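PDB 2C0H: mannan endo-1,4-beta-mannosidase from Mytilus edulis, which hydrolyses internal beta-1,4-mannosidic linkages in the backbones of mannans, galactomannans and glucomannans. Local coordinates for residues 160-172 and 189-201. The protein carries 3 engineered substitutions. Sequence-based numbering, arbitrary orientation.
Sequences IMNEPEGEIKPGE and AGWAGHLYSAQEI
Gly166 packs against one face of the Trp191 indole in the loop that follows strand 155-162 of this TIM barrel. The contact joins that loop to the chain leading into helix 198-215. Gly166 CA sits 3.4 Å from the centroid of the six-membered ring of Trp191, a CH-pi contact almost on the ring normal. At the ring edge, Glu163 OE1 comes within 3.4 Å of Trp191 CZ2, the carboxylate turned 89° to the indole. Glu163 is probably the proton donor of this family 5 glycosidase, and Trp191 probably binds substrate, as in its relatives. His263 ND1 is hydrogen-bonded to Glu163 OE2, and Ala115 O takes the indole N-H.

The backbones are tied by five hydrogen bonds. Gly190 N reaches Glu165 O, and Ala192 N reaches Gly166 O in the carbonyl plane. Glu167 O is gripped twice, by Tyr196 N at 2.9 Å and by Leu195 N from above the carbonyl plane. Lys169 N returns a bond to Tyr196 O, completing a single beta bridge between Ile168 and Tyr196.

The side chain of Glu167 runs alongside Tyr196. Its CB lies 3.8 Å from Tyr196 CD2. CG is placed anti to the carbonyl carbon (chi1 -68°), where it meets Ala192 CB and Leu195 CD1. CD stays near Leu195 CD1. OE1 meets the ring edge at Tyr196 CE2, and OE2 approaches Ala192 CB. An alanine here would probably leave a gap between Ala192, Leu195 and the edge of the Tyr196 ring.

Ile168 fills the other side of the bridge, with CG1 against Ile201 CD1 and CG2 against Ala189 CB. Farther out, Pro170 CD stands 3.7 Å from the centroid of the His194 ring, directly over its face.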
loop_
_atom_site.group_PDB
_atom_site.type_symbol
_atom_site.label_atom_id
_atom_site.label_comp_id
_atom_site.label_asym_id
_atom_site.label_seq_id
_atom_site.Cartn_x
_atom_site.Cartn_y
_atom_site.Cartn_z
ATOM N N ILE A 160 1.768 4.826 1.704
ATOM C CA ILE A 160 1.373 6.033 2.442
ATOM C C ILE A 160 -0.048 5.969 2.984
ATOM O O ILE A 160 -0.302 6.422 4.088
ATOM C CB ILE A 160 1.496 7.311 1.604
ATOM C CG1 ILE A 160 2.907 7.463 1.038
ATOM C CG2 ILE A 160 1.105 8.534 2.421
ATOM C CD1 ILE A 160 3.999 7.383 2.008
ATOM N N MET A 161 -0.987 5.445 2.215
ATOM C CA MET A 161 -2.378 5.453 2.671
ATOM C C MET A 161 -3.183 4.390 1.975
ATOM O O MET A 161 -3.035 4.188 0.782
ATOM C CB MET A 161 -3.044 6.808 2.429
ATOM C CG MET A 161 -4.376 6.971 3.148
ATOM S SD MET A 161 -5.002 8.660 2.980
ATOM C CE MET A 161 -5.764 8.921 4.561
ATOM N N ASN A 162 -4.029 3.707 2.735
ATOM C CA ASN A 162 -5.035 2.844 2.161
ATOM C C ASN A 162 -6.269 3.645 1.710
ATOM O O ASN A 162 -6.897 4.341 2.511
ATOM C CB ASN A 162 -5.446 1.807 3.209
ATOM C CG ASN A 162 -6.435 0.832 2.668
ATOM O OD1 ASN A 162 -6.097 0.079 1.781
ATOM N ND2 ASN A 162 -7.675 0.900 3.126
ATOM N N GLU A 163 -6.607 3.531 0.429
ATOM C CA GLU A 163 -7.827 4.085 -0.167
ATOM C C GLU A 163 -8.159 5.528 0.189
ATOM O O GLU A 163 -9.198 5.818 0.794
ATOM C CB GLU A 163 -9.020 3.152 0.120
ATOM C CG GLU A 163 -8.711 1.736 -0.342
ATOM C CD GLU A 163 -9.878 0.782 -0.255
ATOM O OE1 GLU A 163 -10.898 1.150 0.350
ATOM O OE2 GLU A 163 -9.761 -0.340 -0.819
ATOM N N PRO A 164 -7.298 6.462 -0.227
ATOM C CA PRO A 164 -7.651 7.878 0.004
ATOM C C PRO A 164 -8.996 8.327 -0.596
ATOM O O PRO A 164 -9.606 9.291 -0.117
ATOM C CB PRO A 164 -6.517 8.642 -0.687
ATOM C CG PRO A 164 -5.481 7.677 -1.014
ATOM C CD PRO A 164 -6.044 6.301 -0.975
ATOM N N GLU A 165 -9.452 7.640 -1.643
ATOM C CA GLU A 165 -10.692 7.991 -2.326
ATOM C C GLU A 165 -11.933 7.765 -1.461
ATOM O O GLU A 165 -13.019 8.215 -1.810
ATOM C CB GLU A 165 -10.811 7.236 -3.634
ATOM C CG GLU A 165 -9.574 7.395 -4.543
ATOM C CD GLU A 165 -8.490 6.343 -4.316
ATOM O OE1 GLU A 165 -8.583 5.514 -3.363
ATOM O OE2 GLU A 165 -7.507 6.360 -5.087
ATOM N N GLY A 166 -11.754 7.083 -0.333
ATOM C CA GLY A 166 -12.823 6.972 0.663
ATOM C C GLY A 166 -13.337 8.317 1.144
ATOM O O GLY A 166 -14.499 8.458 1.554
ATOM N N GLU A 167 -12.462 9.310 1.085
ATOM C CA GLU A 167 -12.734 10.619 1.668
ATOM C C GLU A 167 -12.574 11.769 0.650
ATOM O O GLU A 167 -12.601 12.948 1.026
ATOM C CB GLU A 167 -11.877 10.798 2.944
ATOM C CG GLU A 167 -12.335 9.829 4.081
ATOM C CD GLU A 167 -11.347 9.595 5.219
ATOM O OE1 GLU A 167 -10.176 10.032 5.162
ATOM O OE2 GLU A 167 -11.748 8.907 6.188
ATOM N N ILE A 168 -12.504 11.443 -0.633
ATOM C CA ILE A 168 -12.378 12.469 -1.681
ATOM C C ILE A 168 -13.745 13.127 -1.996
ATOM O O ILE A 168 -14.805 12.554 -1.735
ATOM C CB ILE A 168 -11.757 11.885 -2.958
ATOM C CG1 ILE A 168 -11.191 12.978 -3.872
ATOM C CG2 ILE A 168 -12.784 11.043 -3.729
ATOM C CD1 ILE A 168 -10.253 12.445 -4.930
ATOM N N LYS A 169 -13.712 14.351 -2.516
ATOM C CA LYS A 169 -14.907 15.033 -3.013
ATOM C C LYS A 169 -15.128 14.733 -4.503
ATOM O O LYS A 169 -14.397 15.241 -5.346
ATOM C CB LYS A 169 -14.756 16.543 -2.832
ATOM C CG LYS A 169 -14.732 17.009 -1.403
ATOM C CD LYS A 169 -14.529 18.527 -1.351
ATOM C CE LYS A 169 -14.356 19.047 0.050
ATOM N NZ LYS A 169 -14.190 20.531 0.026
ATOM N N PRO A 170 -16.114 13.888 -4.837
ATOM C CA PRO A 170 -16.388 13.612 -6.252
ATOM C C PRO A 170 -17.215 14.705 -6.973
ATOM O O PRO A 170 -17.849 15.539 -6.330
ATOM C CB PRO A 170 -17.157 12.277 -6.190
ATOM C CG PRO A 170 -17.829 12.291 -4.892
ATOM C CD PRO A 170 -17.005 13.124 -3.944
ATOM N N GLY A 171 -17.204 14.694 -8.306
ATOM C CA GLY A 171 -18.043 15.582 -9.100
ATOM C C GLY A 171 -17.532 16.999 -9.263
ATOM O O GLY A 171 -18.274 17.881 -9.712
ATOM N N GLU A 172 -16.269 17.226 -8.921
ATOM C CA GLU A 172 -15.702 18.571 -8.947
ATOM C C GLU A 172 -15.018 18.851 -10.279
ATOM O O GLU A 172 -14.220 18.049 -10.748
ATOM C CB GLU A 172 -14.701 18.764 -7.806
ATOM C CG GLU A 172 -15.315 18.678 -6.421
ATOM C CD GLU A 172 -14.925 19.849 -5.521
ATOM O OE1 GLU A 172 -15.833 20.632 -5.145
ATOM O OE2 GLU A 172 -13.721 19.995 -5.189
ATOM N N ALA A 189 -17.019 6.659 -4.811
ATOM C CA ALA A 189 -15.974 7.422 -4.125
ATOM C C ALA A 189 -16.572 8.413 -3.135
ATOM O O ALA A 189 -17.662 8.941 -3.366
ATOM C CB ALA A 189 -15.134 8.169 -5.135
ATOM N N GLY A 190 -15.849 8.673 -2.045
ATOM C CA GLY A 190 -16.315 9.567 -0.986
ATOM C C GLY A 190 -17.288 8.916 -0.016
ATOM O O GLY A 190 -18.003 9.609 0.702
ATOM N N TRP A 191 -17.279 7.585 0.046
ATOM C CA TRP A 191 -18.195 6.850 0.939
ATOM C C TRP A 191 -18.049 7.132 2.432
ATOM O O TRP A 191 -19.024 7.004 3.179
ATOM C CB TRP A 191 -18.098 5.330 0.716
ATOM C CG TRP A 191 -16.794 4.697 1.126
ATOM C CD1 TRP A 191 -16.462 4.194 2.357
ATOM C CD2 TRP A 191 -15.643 4.491 0.294
ATOM N NE1 TRP A 191 -15.184 3.692 2.340
ATOM C CE2 TRP A 191 -14.656 3.869 1.090
ATOM C CE3 TRP A 191 -15.353 4.774 -1.047
ATOM C CZ2 TRP A 191 -13.395 3.513 0.587
ATOM C CZ3 TRP A 191 -14.099 4.425 -1.545
ATOM C CH2 TRP A 191 -13.139 3.807 -0.729
ATOM N N ALA A 192 -16.850 7.488 2.884
ATOM C CA ALA A 192 -16.618 7.788 4.303
ATOM C C ALA A 192 -16.835 9.270 4.612
ATOM O O ALA A 192 -16.834 9.657 5.783
ATOM C CB ALA A 192 -15.229 7.348 4.719
ATOM N N GLY A 193 -17.018 10.077 3.569
ATOM C CA GLY A 193 -17.278 11.524 3.687
ATOM C C GLY A 193 -16.686 12.285 2.517
ATOM O O GLY A 193 -15.660 11.887 1.984
ATOM N N HIS A 194 -17.326 13.373 2.102
ATOM C CA HIS A 194 -16.802 14.225 1.030
ATOM C C HIS A 194 -15.897 15.271 1.688
ATOM O O HIS A 194 -16.281 16.446 1.813
ATOM C CB HIS A 194 -17.942 14.895 0.250
ATOM C CG HIS A 194 -18.776 13.940 -0.555
ATOM N ND1 HIS A 194 -19.710 14.355 -1.482
ATOM C CD2 HIS A 194 -18.796 12.585 -0.585
ATOM C CE1 HIS A 194 -20.286 13.296 -2.030
ATOM N NE2 HIS A 194 -19.749 12.211 -1.503
ATOM N N LEU A 195 -14.700 14.847 2.095
ATOM C CA LEU A 195 -13.854 15.638 3.007
ATOM C C LEU A 195 -12.739 16.420 2.330
ATOM O O LEU A 195 -12.514 17.577 2.675
ATOM C CB LEU A 195 -13.224 14.754 4.079
ATOM C CG LEU A 195 -14.174 13.846 4.863
ATOM C CD1 LEU A 195 -13.398 13.101 5.937
ATOM C CD2 LEU A 195 -15.300 14.649 5.445
ATOM N N TYR A 196 -12.039 15.782 1.397
ATOM C CA TYR A 196 -10.777 16.311 0.865
ATOM C C TYR A 196 -10.811 16.457 -0.644
ATOM O O TYR A 196 -11.365 15.621 -1.351
ATOM C CB TYR A 196 -9.597 15.414 1.275
ATOM C CG TYR A 196 -9.589 15.114 2.757
ATOM C CD1 TYR A 196 -9.559 16.147 3.695
ATOM C CD2 TYR A 196 -9.654 13.821 3.232
ATOM C CE1 TYR A 196 -9.581 15.892 5.056
ATOM C CE2 TYR A 196 -9.684 13.556 4.586
ATOM C CZ TYR A 196 -9.643 14.596 5.503
ATOM O OH TYR A 196 -9.677 14.333 6.852
ATOM N N SER A 197 -10.223 17.536 -1.150
ATOM C CA SER A 197 -10.098 17.696 -2.586
ATOM C C SER A 197 -9.010 16.776 -3.136
ATOM O O SER A 197 -8.151 16.311 -2.397
ATOM C CB SER A 197 -9.754 19.139 -2.934
ATOM O OG SER A 197 -8.497 19.505 -2.410
ATOM N N ALA A 198 -9.051 16.531 -4.441
ATOM C CA ALA A 198 -7.989 15.778 -5.102
ATOM C C ALA A 198 -6.621 16.402 -4.848
ATOM O O ALA A 198 -5.654 15.690 -4.604
ATOM C CB ALA A 198 -8.248 15.674 -6.596
ATOM N N GLN A 199 -6.543 17.732 -4.880
ATOM C CA GLN A 199 -5.275 18.406 -4.597
ATOM C C GLN A 199 -4.756 18.176 -3.154
ATOM O O GLN A 199 -3.550 18.029 -2.929
ATOM C CB GLN A 199 -5.376 19.896 -4.917
ATOM C CG GLN A 199 -4.042 20.643 -4.744
ATOM C CD GLN A 199 -3.846 21.248 -3.357
ATOM O OE1 GLN A 199 -4.807 21.642 -2.688
ATOM N NE2 GLN A 199 -2.585 21.358 -2.932
ATOM N N GLU A 200 -5.650 18.138 -2.173
ATOM C CA GLU A 200 -5.238 17.877 -0.781
ATOM C C GLU A 200 -4.648 16.475 -0.598
ATOM O O GLU A 200 -3.615 16.288 0.056
ATOM C CB GLU A 200 -6.412 18.089 0.179
ATOM C CG GLU A 200 -6.704 19.552 0.455
ATOM C CD GLU A 200 -7.940 19.757 1.307
ATOM O OE1 GLU A 200 -8.993 19.149 0.989
ATOM O OE2 GLU A 200 -7.874 20.552 2.286
ATOM N N ILE A 201 -5.295 15.485 -1.203
ATOM C CA ILE A 201 -4.795 14.120 -1.161
ATOM C C ILE A 201 -3.439 14.031 -1.858
ATOM O O ILE A 201 -2.511 13.406 -1.350
ATOM C CB ILE A 201 -5.807 13.159 -1.794
ATOM C CG1 ILE A 201 -7.024 13.042 -0.876
ATOM C CG2 ILE A 201 -5.158 11.802 -2.075
ATOM C CD1 ILE A 201 -8.234 12.418 -1.505
HETATM O O HOH W 1 -11.892 17.002 -5.402
#